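Local coordinates for hemolysin-related protein (Vibrio cholerae serotype O1, PDB 6MLT), which is a secreted, calcium-binding biofilm matrix protein that probably binds carbohydrate and contributes to the adhesion of the biofilm, at residues I49-V54 / I583-T588; D95-P100 / G518-Y523; D294-V299 / G409-S414. One frame throughout, in Å; residues are numbered along the deposited sequence.

Interactions 1 and 2 belong to the beta-propeller, whose blades are antiparallel sheets, mostly of four strands; interaction 3 lies in the beta-prism lectin domain. Along the chain the contacts enclose one another: 49-54 / 583-588 is outermost, 95-100 / 518-523 comes within it, and 294-299 / 409-414 is innermost. The prism is thus an insertion in the propeller chain, leaving after strand 277-279 and returning before strand 443-448. Interactions 1 and 2 are about 25 Å apart centre to centre, while the centre of interaction 3 is about 47 Å and about 57 Å from theirs. The first two tie early propeller loops to late ones; the third joins strands of one prism sheet.

Interaction 1: I49-V54 / I583-T588; sequences IDEKDV and INANGT. With CA (calcium ion), chain B; CA (calcium ion), chain C.
E51 reaches across to N586 and A585 by van der Waals contact, and the two loops share little else. Its OE1 lies 3.4 Å from N586 CB, and its OE2 lies 4.2 Å from A585 CB. The side chains of E51 and N586 run side by side in the same direction, with carboxylate and amide planes nearly perpendicular at 84°. E51 has CG between its backbone N and carbonyl carbon (chi1 48°), and a bend at chi2 brings the carboxylate up to the A585-N586 corner of the turn.

Metal coordination organises the first loop. D53 holds one calcium through both oxygens, OD1 at 2.5 Å and OD2 at 2.6 Å, alongside D42, N44, D46 and the carbonyl of K48. This spacing is that of an EF-hand calcium loop, here without flanking helices, and D53 takes the bidentate twelfth position. Water 1 completes the site at 2.2 Å from the calcium and donates to D50 OD1 over 2.8 Å, so D50 acts in the second shell. The next carbonyl, V54 O, binds the other calcium with N41, D43 and D56.

Hydrogen bonds shape each turn from within. D50 OD1 takes the backbone N-H of K52 in an Asx turn, and N586 OD1 does likewise with T588. That amide oxygen also accepts from T588 OG1 at 2.7 Å, while N584 ND2 donates to the same hydroxyl oxygen, T588 OG1, almost straight (2.9 Å, 177°). Outside the pair, R571 bonds to E51 O, and the G587 backbone pairs with D104 of a sodium site.

Interaction 2: D95-P100 / G518-Y523; sequences DARYAP and GTLWEY
R97 and L520 bring the two irregular loops closest, with CA atoms 7.1 Å apart, too far for direct backbone pairing. Water 4 spans the gap instead: it donates to R97 O at 2.8 Å and accepts from the backbone N of W521. Water 5 makes a second bridge, accepting from A99 N and, weakly, from W521 NE1 at the indole edge. R97 O does lie 3.1 Å from W521 NE1, but the angle is too poor for a hydrogen bond.

W521 is the centre of the side-chain contact. With its CG held between backbone N and carbonyl carbon (chi1 43°), the indole reaches toward 95-100 and sets CZ2 over one face of the Y98 ring, 3.4 Å from Y98 CZ. The rings are inclined at 48°, an oblique meeting. R97 CB touches the same carbon, W521 CZ2, at 3.7 Å.

Both segments are loops linking successive sheets of the propeller: 95-100 leads from strand 93-94 to 101-103, and 518-523 from 509-514 to 525-527. W222, from the loop before strand 224-227, meets the W521 ring edge-to-face.

The aliphatic part of R97 packs on L520, CG to L520 CD1 at 3.6 Å, before the chain bends at chi3. Its guanidinium then grips D95 side-on, NE to D95 OD2 at 3.0 Å and NH2 to D95 OD1 at 2.8 Å. D95 OD2 also takes the R97 backbone N-H in an Asx turn, fixing the arginine at both ends.

Interaction 3: D294-V299 / G409-S414; sequences DAQSAV and GMNVWS
V299 lays its CG1 methyl over one face of the W413 indole, 4.2 Å from the centroid of the six-membered ring and 18° off its normal, a CH-pi contact displaced toward the rim. CG1 stands anti to the V299 backbone N (chi1 179°), which leaves the other methyl, CG2, to approach W413 CH2 at 3.8 Å. The two side chains cross at about a right angle, and both methyls meet the benzo end of the indole rather than its pyrrole ring.

The polar half of the contact is made through water. Q296 OE1 and N411 ND2 are 4.3 Å apart, and water 6 sits between them, donating to Q296 OE1 at 2.8 Å and accepting from N411 ND2 at 3.0 Å. N411 ND2 is also bonded directly to Q430 OE1.

The strand that carries Q430, 428-435, sets the spacing: it runs between strands 295-301 and 405-413 in one of the four-stranded antiparallel sheets of the beta-prism lectin fold. The two segments are therefore second neighbours, with CA atoms of V299 and N411 8.5 Å apart, and their side chains meet over the intervening strand; Q296 and V299 both touch Q430.

Strand 295-301 is irregular: a classic beta bulge sets D294 and A295 together opposite V433. S297 OG donates to A298 O at 2.9 Å, along one of its lone pairs, and is also bonded to F431 N.

Interaction 1: I49-V54 / I583-T588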
ATOM      1  N   ILE A  49      17.104  -7.561  20.645  1.00 25.74           N
ATOM      2  CA  ILE A  49      16.336  -6.394  20.225  1.00 25.37           C
ATOM      3  C   ILE A  49      15.389  -6.855  19.123  1.00 27.50           C
ATOM      4  O   ILE A  49      15.817  -7.093  17.987  1.00 27.22           O
ATOM      5  CB  ILE A  49      17.236  -5.251  19.746  1.00 25.06           C
ATOM      6  CG1 ILE A  49      18.189  -4.838  20.874  1.00 26.20           C
ATOM      7  CG2 ILE A  49      16.391  -4.065  19.300  1.00 27.19           C
ATOM      8  CD1 ILE A  49      19.208  -3.792  20.471  1.00 28.27           C
ATOM      9  N   ASP A  50      14.107  -6.978  19.452  1.00 31.58           N
ATOM     10  CA  ASP A  50      13.119  -7.445  18.489  1.00 37.41           C
ATOM     11  C   ASP A  50      11.761  -6.852  18.859  1.00 36.19           C
ATOM     12  O   ASP A  50      11.668  -5.926  19.670  1.00 30.97           O
ATOM     13  CB  ASP A  50      13.106  -8.979  18.442  1.00 42.44           C
ATOM     14  CG  ASP A  50      12.787  -9.605  19.778  1.00 44.32           C
ATOM     15  OD1 ASP A  50      12.188  -8.925  20.638  1.00 43.35           O
ATOM     16  OD2 ASP A  50      13.145 -10.786  19.970  1.00 45.07           O
ATOM     17  N   GLU A  51      10.699  -7.403  18.263  1.00 36.24           N
ATOM     18  CA  GLU A  51       9.357  -6.846  18.411  1.00 38.92           C
ATOM     19  C   GLU A  51       8.806  -6.971  19.825  1.00 30.92           C
ATOM     20  O   GLU A  51       7.762  -6.379  20.114  1.00 33.31           O
ATOM     21  CB  GLU A  51       8.388  -7.509  17.423  1.00 53.72           C
ATOM     22  CG  GLU A  51       8.429  -9.028  17.379  1.00 70.32           C
ATOM     23  CD  GLU A  51       9.278  -9.553  16.235  1.00 84.62           C
ATOM     24  OE1 GLU A  51      10.519  -9.434  16.309  1.00 89.97           O
ATOM     25  OE2 GLU A  51       8.702 -10.073  15.255  1.00 88.85           O
ATOM     26  N   LYS A  52       9.471  -7.707  20.714  1.00 26.27           N
ATOM     27  CA  LYS A  52       9.050  -7.712  22.109  1.00 28.26           C
ATOM     28  C   LYS A  52       9.461  -6.431  22.830  1.00 31.51           C
ATOM     29  O   LYS A  52       8.938  -6.146  23.914  1.00 30.29           O
ATOM     30  CB  LYS A  52       9.628  -8.930  22.836  1.00 29.38           C
ATOM     31  N   ASP A  53      10.373  -5.652  22.256  1.00 29.90           N
ATOM     32  CA  ASP A  53      10.804  -4.405  22.858  1.00 26.23           C
ATOM     33  C   ASP A  53       9.894  -3.267  22.393  1.00 23.96           C
ATOM     34  O   ASP A  53       8.948  -3.463  21.624  1.00 23.61           O
ATOM     35  CB  ASP A  53      12.270  -4.147  22.516  1.00 24.72           C
ATOM     36  CG  ASP A  53      13.176  -5.235  23.039  1.00 23.90           C
ATOM     37  OD1 ASP A  53      13.226  -5.415  24.271  1.00 24.31           O
ATOM     38  OD2 ASP A  53      13.802  -5.932  22.215  1.00 24.59           O
ATOM     39  N   VAL A  54      10.183  -2.057  22.861  1.00 20.88           N
ATOM     40  CA  VAL A  54       9.374  -0.880  22.554  1.00 21.84           C
ATOM     41  C   VAL A  54      10.048  -0.118  21.420  1.00 20.81           C
ATOM     42  O   VAL A  54      11.190   0.332  21.561  1.00 21.51           O
ATOM     43  CB  VAL A  54       9.190   0.012  23.793  1.00 21.23           C
ATOM     44  CG1 VAL A  54       8.337   1.236  23.458  1.00 22.07           C
ATOM     45  CG2 VAL A  54       8.550  -0.775  24.919  1.00 21.45           C
ATOM     46  N   ILE A 583       8.933  -4.175   4.544  1.00 22.68           N
ATOM     47  CA  ILE A 583       9.545  -4.284   5.863  1.00 23.62           C
ATOM     48  C   ILE A 583       8.751  -5.285   6.692  1.00 24.72           C
ATOM     49  O   ILE A 583       7.517  -5.312   6.652  1.00 22.50           O
ATOM     50  CB  ILE A 583       9.631  -2.898   6.546  1.00 26.30           C
ATOM     51  CG1 ILE A 583      10.538  -2.955   7.775  1.00 29.15           C
ATOM     52  CG2 ILE A 583       8.243  -2.381   6.926  1.00 31.59           C
ATOM     53  CD1 ILE A 583      12.004  -3.083   7.444  1.00 26.28           C
ATOM     54  N   ASN A 584       9.473  -6.129   7.419  1.00 29.21           N
ATOM     55  CA  ASN A 584       8.880  -6.998   8.420  1.00 33.93           C
ATOM     56  C   ASN A 584       8.925  -6.314   9.786  1.00 37.51           C
ATOM     57  O   ASN A 584       9.635  -5.328   9.991  1.00 33.69           O
ATOM     58  CB  ASN A 584       9.614  -8.336   8.465  1.00 40.26           C
ATOM     59  CG  ASN A 584       9.562  -9.081   7.133  1.00 45.74           C
ATOM     60  OD1 ASN A 584       8.530  -9.117   6.467  1.00 47.83           O
ATOM     61  ND2 ASN A 584      10.684  -9.676   6.744  1.00 46.54           N
ATOM     62  N   ALA A 585       8.146  -6.851  10.729  1.00 47.96           N
ATOM     63  CA  ALA A 585       8.039  -6.219  12.042  1.00 55.52           C
ATOM     64  C   ALA A 585       9.390  -6.158  12.745  1.00 44.00           C
ATOM     65  O   ALA A 585       9.691  -5.183  13.447  1.00 40.67           O
ATOM     66  CB  ALA A 585       7.021  -6.969  12.900  1.00 70.72           C
ATOM     67  N   ASN A 586      10.221  -7.184  12.564  1.00 40.84           N
ATOM     68  CA  ASN A 586      11.540  -7.231  13.184  1.00 42.18           C
ATOM     69  C   ASN A 586      12.589  -6.415  12.433  1.00 37.87           C
ATOM     70  O   ASN A 586      13.763  -6.443  12.819  1.00 33.47           O
ATOM     71  CB  ASN A 586      12.016  -8.683  13.306  1.00 43.21           C
ATOM     72  CG  ASN A 586      12.162  -9.371  11.961  1.00 42.47           C
ATOM     73  OD1 ASN A 586      12.060  -8.742  10.908  1.00 41.37           O
ATOM     74  ND2 ASN A 586      12.414 -10.676  11.992  1.00 41.71           N
ATOM     75  N   GLY A 587      12.209  -5.705  11.371  1.00 32.30           N
ATOM     76  CA  GLY A 587      13.124  -4.841  10.663  1.00 26.62           C
ATOM     77  C   GLY A 587      13.810  -5.466   9.467  1.00 25.26           C
ATOM     78  O   GLY A 587      14.514  -4.754   8.740  1.00 25.65           O
ATOM     79  N   THR A 588      13.637  -6.765   9.234  1.00 24.13           N
ATOM     80  CA  THR A 588      14.196  -7.374   8.041  1.00 26.08           C
ATOM     81  C   THR A 588      13.356  -6.994   6.824  1.00 26.08           C
ATOM     82  O   THR A 588      12.184  -6.624   6.933  1.00 24.21           O
ATOM     83  CB  THR A 588      14.283  -8.897   8.184  1.00 31.28           C
ATOM     84  OG1 THR A 588      12.983  -9.442   8.426  1.00 32.94           O
ATOM     85  CG2 THR A 588      15.212  -9.275   9.335  1.00 33.61           C
TER
HETATM   86 CA    CA B1001      14.646  -7.422  24.159  1.00 32.25          CA
HETATM   87 CA    CA C1002      13.161   0.794  22.525  1.00 21.98          CA
HETATM   88  O   HOH W   1      13.215  -8.896  23.266  1.00 35.74           O
HETATM   89  O   HOH W   2      12.638   2.056  24.432  1.00 19.65           O
HETATM   90  O   HOH W   3      13.821  -1.262  21.210  1.00 19.47           O

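Interaction 2: D95-P100 / G518-Y523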
ATOM      1  N   ASP A  95      21.135  15.375   6.468  1.00 17.67           N
ATOM      2  CA  ASP A  95      20.269  16.463   6.047  1.00 20.52           C
ATOM      3  C   ASP A  95      19.023  16.486   6.927  1.00 15.83           C
ATOM      4  O   ASP A  95      18.473  15.442   7.284  1.00 16.82           O
ATOM      5  CB  ASP A  95      19.877  16.329   4.584  1.00 21.49           C
ATOM      6  CG  ASP A  95      19.321  17.627   4.030  1.00 23.38           C
ATOM      7  OD1 ASP A  95      20.130  18.510   3.679  1.00 23.29           O
ATOM      8  OD2 ASP A  95      18.082  17.783   3.993  1.00 22.65           O
ATOM      9  N   ALA A  96      18.605  17.687   7.311  1.00 17.19           N
ATOM     10  CA  ALA A  96      17.498  17.853   8.242  1.00 17.73           C
ATOM     11  C   ALA A  96      16.143  17.918   7.552  1.00 18.47           C
ATOM     12  O   ALA A  96      15.118  17.952   8.239  1.00 19.26           O
ATOM     13  CB  ALA A  96      17.705  19.116   9.087  1.00 19.63           C
ATOM     14  N   ARG A  97      16.107  17.920   6.216  1.00 18.55           N
ATOM     15  CA  ARG A  97      14.857  18.053   5.479  1.00 16.78           C
ATOM     16  C   ARG A  97      14.255  16.723   5.056  1.00 16.86           C
ATOM     17  O   ARG A  97      13.064  16.679   4.731  1.00 16.94           O
ATOM     18  CB  ARG A  97      15.071  18.916   4.226  1.00 18.50           C
ATOM     19  CG  ARG A  97      15.550  20.330   4.526  1.00 19.15           C
ATOM     20  CD  ARG A  97      16.106  21.011   3.289  1.00 22.13           C
ATOM     21  NE  ARG A  97      17.407  20.463   2.924  1.00 21.93           N
ATOM     22  CZ  ARG A  97      18.217  21.001   2.021  1.00 25.32           C
ATOM     23  NH1 ARG A  97      17.860  22.103   1.374  1.00 26.71           N
ATOM     24  NH2 ARG A  97      19.388  20.434   1.770  1.00 25.67           N
ATOM     25  N   TYR A  98      15.040  15.650   5.041  1.00 18.67           N
ATOM     26  CA  TYR A  98      14.579  14.343   4.598  1.00 18.45           C
ATOM     27  C   TYR A  98      14.753  13.332   5.720  1.00 16.94           C
ATOM     28  O   TYR A  98      15.802  13.287   6.372  1.00 17.32           O
ATOM     29  CB  TYR A  98      15.341  13.876   3.355  1.00 17.16           C
ATOM     30  CG  TYR A  98      15.124  14.738   2.127  1.00 16.84           C
ATOM     31  CD1 TYR A  98      14.092  14.466   1.238  1.00 17.77           C
ATOM     32  CD2 TYR A  98      15.963  15.815   1.851  1.00 18.42           C
ATOM     33  CE1 TYR A  98      13.897  15.242   0.109  1.00 19.22           C
ATOM     34  CE2 TYR A  98      15.776  16.599   0.724  1.00 19.14           C
ATOM     35  CZ  TYR A  98      14.738  16.305  -0.143  1.00 19.12           C
ATOM     36  OH  TYR A  98      14.531  17.068  -1.263  1.00 18.66           O
ATOM     37  N   ALA A  99      13.730  12.526   5.944  1.00 17.21           N
ATOM     38  CA  ALA A  99      13.853  11.468   6.925  1.00 17.45           C
ATOM     39  C   ALA A  99      14.887  10.450   6.453  1.00 18.68           C
ATOM     40  O   ALA A  99      14.942  10.127   5.263  1.00 17.69           O
ATOM     41  CB  ALA A  99      12.513  10.771   7.147  1.00 19.52           C
ATOM     42  N   PRO A 100      15.718   9.934   7.349  1.00 17.69           N
ATOM     43  CA  PRO A 100      16.551   8.779   6.989  1.00 19.39           C
ATOM     44  C   PRO A 100      15.699   7.536   6.803  1.00 18.23           C
ATOM     45  O   PRO A 100      14.471   7.603   6.907  1.00 17.10           O
ATOM     46  CB  PRO A 100      17.515   8.643   8.177  1.00 22.27           C
ATOM     47  CG  PRO A 100      16.866   9.333   9.297  1.00 28.73           C
ATOM     48  CD  PRO A 100      15.957  10.386   8.730  1.00 24.49           C
ATOM     49  N   GLY A 518       7.459  25.424  10.278  1.00 17.39           N
ATOM     50  CA  GLY A 518       7.612  26.137   9.020  1.00 18.32           C
ATOM     51  C   GLY A 518       7.092  25.337   7.845  1.00 19.72           C
ATOM     52  O   GLY A 518       6.703  25.919   6.825  1.00 21.70           O
ATOM     53  N   THR A 519       7.045  24.015   7.998  1.00 17.63           N
ATOM     54  CA  THR A 519       6.575  22.998   7.059  1.00 19.49           C
ATOM     55  C   THR A 519       7.540  22.812   5.898  1.00 22.85           C
ATOM     56  O   THR A 519       7.993  23.771   5.261  1.00 18.43           O
ATOM     57  CB  THR A 519       5.159  23.278   6.520  1.00 21.38           C
ATOM     58  OG1 THR A 519       5.167  24.399   5.631  1.00 22.89           O
ATOM     59  CG2 THR A 519       4.181  23.518   7.667  1.00 20.08           C
ATOM     60  N   LEU A 520       7.886  21.546   5.669  1.00 18.35           N
ATOM     61  CA  LEU A 520       8.527  21.109   4.445  1.00 19.78           C
ATOM     62  C   LEU A 520       7.615  20.048   3.864  1.00 18.14           C
ATOM     63  O   LEU A 520       6.566  20.375   3.286  1.00 17.09           O
ATOM     64  CB  LEU A 520       9.951  20.623   4.735  1.00 17.60           C
ATOM     65  CG  LEU A 520      10.962  21.705   5.105  1.00 18.47           C
ATOM     66  CD1 LEU A 520      12.236  21.039   5.602  1.00 21.42           C
ATOM     67  CD2 LEU A 520      11.240  22.602   3.913  1.00 23.07           C
ATOM     68  N   TRP A 521       7.933  18.760   4.039  1.00 15.46           N
ATOM     69  CA  TRP A 521       7.047  17.688   3.600  1.00 14.47           C
ATOM     70  C   TRP A 521       6.903  16.604   4.667  1.00 16.04           C
ATOM     71  O   TRP A 521       6.582  15.456   4.334  1.00 16.29           O
ATOM     72  CB  TRP A 521       7.548  17.095   2.269  1.00 14.53           C
ATOM     73  CG  TRP A 521       9.025  16.896   2.244  1.00 13.97           C
ATOM     74  CD1 TRP A 521       9.711  15.771   2.602  1.00 13.87           C
ATOM     75  CD2 TRP A 521      10.009  17.862   1.857  1.00 16.33           C
ATOM     76  NE1 TRP A 521      11.063  15.978   2.456  1.00 14.68           N
ATOM     77  CE2 TRP A 521      11.273  17.254   2.011  1.00 14.72           C
ATOM     78  CE3 TRP A 521       9.946  19.182   1.403  1.00 17.22           C
ATOM     79  CZ2 TRP A 521      12.460  17.919   1.732  1.00 14.96           C
ATOM     80  CZ3 TRP A 521      11.133  19.843   1.120  1.00 18.22           C
ATOM     81  CH2 TRP A 521      12.370  19.208   1.283  1.00 15.91           C
ATOM     82  N   GLU A 522       7.115  16.941   5.938  1.00 16.99           N
ATOM     83  CA  GLU A 522       6.958  15.980   7.019  1.00 18.55           C
ATOM     84  C   GLU A 522       5.483  15.625   7.199  1.00 17.55           C
ATOM     85  O   GLU A 522       4.593  16.311   6.695  1.00 16.08           O
ATOM     86  CB  GLU A 522       7.541  16.547   8.318  1.00 19.01           C
ATOM     87  CG  GLU A 522       6.695  17.631   9.019  1.00 18.46           C
ATOM     88  CD  GLU A 522       6.976  19.077   8.568  1.00 23.07           C
ATOM     89  OE1 GLU A 522       7.448  19.310   7.426  1.00 18.15           O
ATOM     90  OE2 GLU A 522       6.686  19.992   9.379  1.00 21.18           O
ATOM     91  N   TYR A 523       5.228  14.537   7.923  1.00 17.25           N
ATOM     92  CA  TYR A 523       3.867  14.179   8.291  1.00 16.42           C
ATOM     93  C   TYR A 523       3.886  13.516   9.660  1.00 15.91           C
ATOM     94  O   TYR A 523       4.933  13.041  10.114  1.00 17.28           O
ATOM     95  CB  TYR A 523       3.215  13.252   7.249  1.00 16.03           C
ATOM     96  CG  TYR A 523       4.042  12.046   6.847  1.00 16.07           C
ATOM     97  CD1 TYR A 523       4.210  10.977   7.712  1.00 17.68           C
ATOM     98  CD2 TYR A 523       4.645  11.973   5.598  1.00 18.35           C
ATOM     99  CE1 TYR A 523       4.976   9.866   7.354  1.00 16.93           C
ATOM    100  CE2 TYR A 523       5.408  10.855   5.224  1.00 18.10           C
ATOM    101  CZ  TYR A 523       5.562   9.811   6.116  1.00 18.16           C
ATOM    102  OH  TYR A 523       6.299   8.699   5.772  1.00 16.57           O
TER
HETATM  103  O   HOH W   4      10.430  17.370   5.519  1.00 17.61           O
HETATM  104  O   HOH W   5      11.470  12.991   3.666  1.00 18.61           O

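Interaction 3: D294-V299 / G409-S414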
ATOM      1  N   ASP A 294     -25.442 -13.217  -3.623  1.00 34.25           N
ATOM      2  CA  ASP A 294     -26.696 -12.806  -3.004  1.00 38.41           C
ATOM      3  C   ASP A 294     -27.915 -13.412  -3.688  1.00 36.22           C
ATOM      4  O   ASP A 294     -29.046 -13.065  -3.326  1.00 38.22           O
ATOM      5  CB  ASP A 294     -26.814 -11.275  -2.994  1.00 49.76           C
ATOM      6  CG  ASP A 294     -26.581 -10.661  -4.357  1.00 60.04           C
ATOM      7  OD1 ASP A 294     -27.204 -11.125  -5.334  1.00 62.05           O
ATOM      8  OD2 ASP A 294     -25.778  -9.707  -4.449  1.00 64.27           O
ATOM      9  N   ALA A 295     -27.734 -14.306  -4.657  1.00 33.98           N
ATOM     10  CA  ALA A 295     -28.867 -14.953  -5.301  1.00 34.67           C
ATOM     11  C   ALA A 295     -28.364 -16.173  -6.057  1.00 32.39           C
ATOM     12  O   ALA A 295     -27.159 -16.361  -6.246  1.00 29.46           O
ATOM     13  CB  ALA A 295     -29.602 -13.994  -6.240  1.00 36.35           C
ATOM     14  N   GLN A 296     -29.310 -16.997  -6.501  1.00 34.73           N
ATOM     15  CA  GLN A 296     -28.966 -18.229  -7.191  1.00 33.10           C
ATOM     16  C   GLN A 296     -30.092 -18.617  -8.137  1.00 35.19           C
ATOM     17  O   GLN A 296     -31.244 -18.202  -7.977  1.00 35.92           O
ATOM     18  CB  GLN A 296     -28.693 -19.360  -6.196  1.00 30.52           C
ATOM     19  CG  GLN A 296     -29.864 -19.666  -5.287  1.00 34.31           C
ATOM     20  CD  GLN A 296     -29.483 -20.578  -4.146  1.00 41.82           C
ATOM     21  OE1 GLN A 296     -28.313 -20.661  -3.767  1.00 46.12           O
ATOM     22  NE2 GLN A 296     -30.465 -21.271  -3.590  1.00 45.22           N
ATOM     23  N   SER A 297     -29.737 -19.424  -9.132  1.00 32.18           N
ATOM     24  CA  SER A 297     -30.712 -19.996 -10.040  1.00 30.26           C
ATOM     25  C   SER A 297     -31.404 -21.182  -9.374  1.00 28.39           C
ATOM     26  O   SER A 297     -31.111 -21.546  -8.233  1.00 27.83           O
ATOM     27  CB  SER A 297     -30.028 -20.445 -11.326  1.00 30.27           C
ATOM     28  OG  SER A 297     -29.199 -21.568 -11.061  1.00 27.10           O
ATOM     29  N   ALA A 298     -32.319 -21.811 -10.108  1.00 28.08           N
ATOM     30  CA  ALA A 298     -32.840 -23.100  -9.692  1.00 28.55           C
ATOM     31  C   ALA A 298     -31.755 -24.166  -9.857  1.00 29.84           C
ATOM     32  O   ALA A 298     -30.690 -23.927 -10.436  1.00 30.40           O
ATOM     33  CB  ALA A 298     -34.080 -23.467 -10.507  1.00 27.85           C
ATOM     34  N   VAL A 299     -32.031 -25.354  -9.327  1.00 28.99           N
ATOM     35  CA  VAL A 299     -31.160 -26.512  -9.508  1.00 25.23           C
ATOM     36  C   VAL A 299     -31.557 -27.212 -10.797  1.00 23.80           C
ATOM     37  O   VAL A 299     -32.734 -27.534 -11.002  1.00 25.04           O
ATOM     38  CB  VAL A 299     -31.258 -27.472  -8.309  1.00 26.89           C
ATOM     39  CG1 VAL A 299     -30.368 -28.694  -8.528  1.00 25.11           C
ATOM     40  CG2 VAL A 299     -30.872 -26.756  -7.022  1.00 25.68           C
ATOM     41  N   GLY A 409     -20.116 -18.217  -9.117  1.00 31.07           N
ATOM     42  CA  GLY A 409     -19.766 -19.596  -8.827  1.00 30.32           C
ATOM     43  C   GLY A 409     -20.916 -20.521  -9.161  1.00 27.05           C
ATOM     44  O   GLY A 409     -21.898 -20.121  -9.794  1.00 24.11           O
ATOM     45  N   MET A 410     -20.782 -21.773  -8.722  1.00 25.48           N
ATOM     46  CA  MET A 410     -21.810 -22.777  -8.950  1.00 23.21           C
ATOM     47  C   MET A 410     -21.853 -23.739  -7.770  1.00 24.73           C
ATOM     48  O   MET A 410     -20.834 -24.001  -7.129  1.00 28.24           O
ATOM     49  CB  MET A 410     -21.554 -23.578 -10.235  1.00 23.85           C
ATOM     50  CG  MET A 410     -21.472 -22.750 -11.514  1.00 29.76           C
ATOM     51  SD  MET A 410     -21.047 -23.756 -12.964  1.00 33.69           S
ATOM     52  CE  MET A 410     -22.410 -24.914 -12.999  1.00 54.00           C
ATOM     53  N   ASN A 411     -23.044 -24.260  -7.488  1.00 23.79           N
ATOM     54  CA  ASN A 411     -23.173 -25.479  -6.703  1.00 24.02           C
ATOM     55  C   ASN A 411     -23.177 -26.656  -7.669  1.00 24.49           C
ATOM     56  O   ASN A 411     -23.814 -26.602  -8.726  1.00 25.48           O
ATOM     57  CB  ASN A 411     -24.446 -25.468  -5.856  1.00 26.45           C
ATOM     58  CG  ASN A 411     -24.376 -24.481  -4.705  1.00 27.84           C
ATOM     59  OD1 ASN A 411     -23.318 -24.264  -4.120  1.00 26.38           O
ATOM     60  ND2 ASN A 411     -25.512 -23.875  -4.377  1.00 28.59           N
ATOM     61  N   VAL A 412     -22.438 -27.705  -7.317  1.00 24.10           N
ATOM     62  CA  VAL A 412     -22.195 -28.835  -8.207  1.00 23.09           C
ATOM     63  C   VAL A 412     -22.541 -30.119  -7.466  1.00 24.03           C
ATOM     64  O   VAL A 412     -22.106 -30.322  -6.328  1.00 25.61           O
ATOM     65  CB  VAL A 412     -20.732 -28.861  -8.691  1.00 25.03           C
ATOM     66  CG1 VAL A 412     -20.484 -30.029  -9.637  1.00 24.01           C
ATOM     67  CG2 VAL A 412     -20.375 -27.535  -9.367  1.00 27.89           C
ATOM     68  N   TRP A 413     -23.338 -30.971  -8.104  1.00 22.13           N
ATOM     69  CA  TRP A 413     -23.678 -32.293  -7.593  1.00 22.20           C
ATOM     70  C   TRP A 413     -23.040 -33.337  -8.496  1.00 22.83           C
ATOM     71  O   TRP A 413     -23.231 -33.296  -9.718  1.00 21.49           O
ATOM     72  CB  TRP A 413     -25.190 -32.521  -7.578  1.00 22.95           C
ATOM     73  CG  TRP A 413     -25.999 -31.756  -6.558  1.00 24.79           C
ATOM     74  CD1 TRP A 413     -26.589 -32.262  -5.433  1.00 30.43           C
ATOM     75  CD2 TRP A 413     -26.339 -30.365  -6.595  1.00 23.25           C
ATOM     76  NE1 TRP A 413     -27.266 -31.271  -4.765  1.00 29.53           N
ATOM     77  CE2 TRP A 413     -27.129 -30.096  -5.457  1.00 27.03           C
ATOM     78  CE3 TRP A 413     -26.053 -29.321  -7.479  1.00 23.23           C
ATOM     79  CZ2 TRP A 413     -27.624 -28.828  -5.176  1.00 26.13           C
ATOM     80  CZ3 TRP A 413     -26.547 -28.067  -7.203  1.00 24.56           C
ATOM     81  CH2 TRP A 413     -27.323 -27.828  -6.062  1.00 26.99           C
ATOM     82  N   SER A 414     -22.313 -34.282  -7.904  1.00 21.82           N
ATOM     83  CA  SER A 414     -21.751 -35.402  -8.655  1.00 22.06           C
ATOM     84  C   SER A 414     -21.902 -36.668  -7.831  1.00 23.22           C
ATOM     85  O   SER A 414     -21.372 -36.757  -6.720  1.00 22.54           O
ATOM     86  CB  SER A 414     -20.281 -35.173  -9.000  1.00 24.08           C
ATOM     87  OG  SER A 414     -19.763 -36.276  -9.736  1.00 26.13           O
TER
HETATM   88  O   HOH W   6     -26.544 -22.191  -2.170  1.00 39.07           O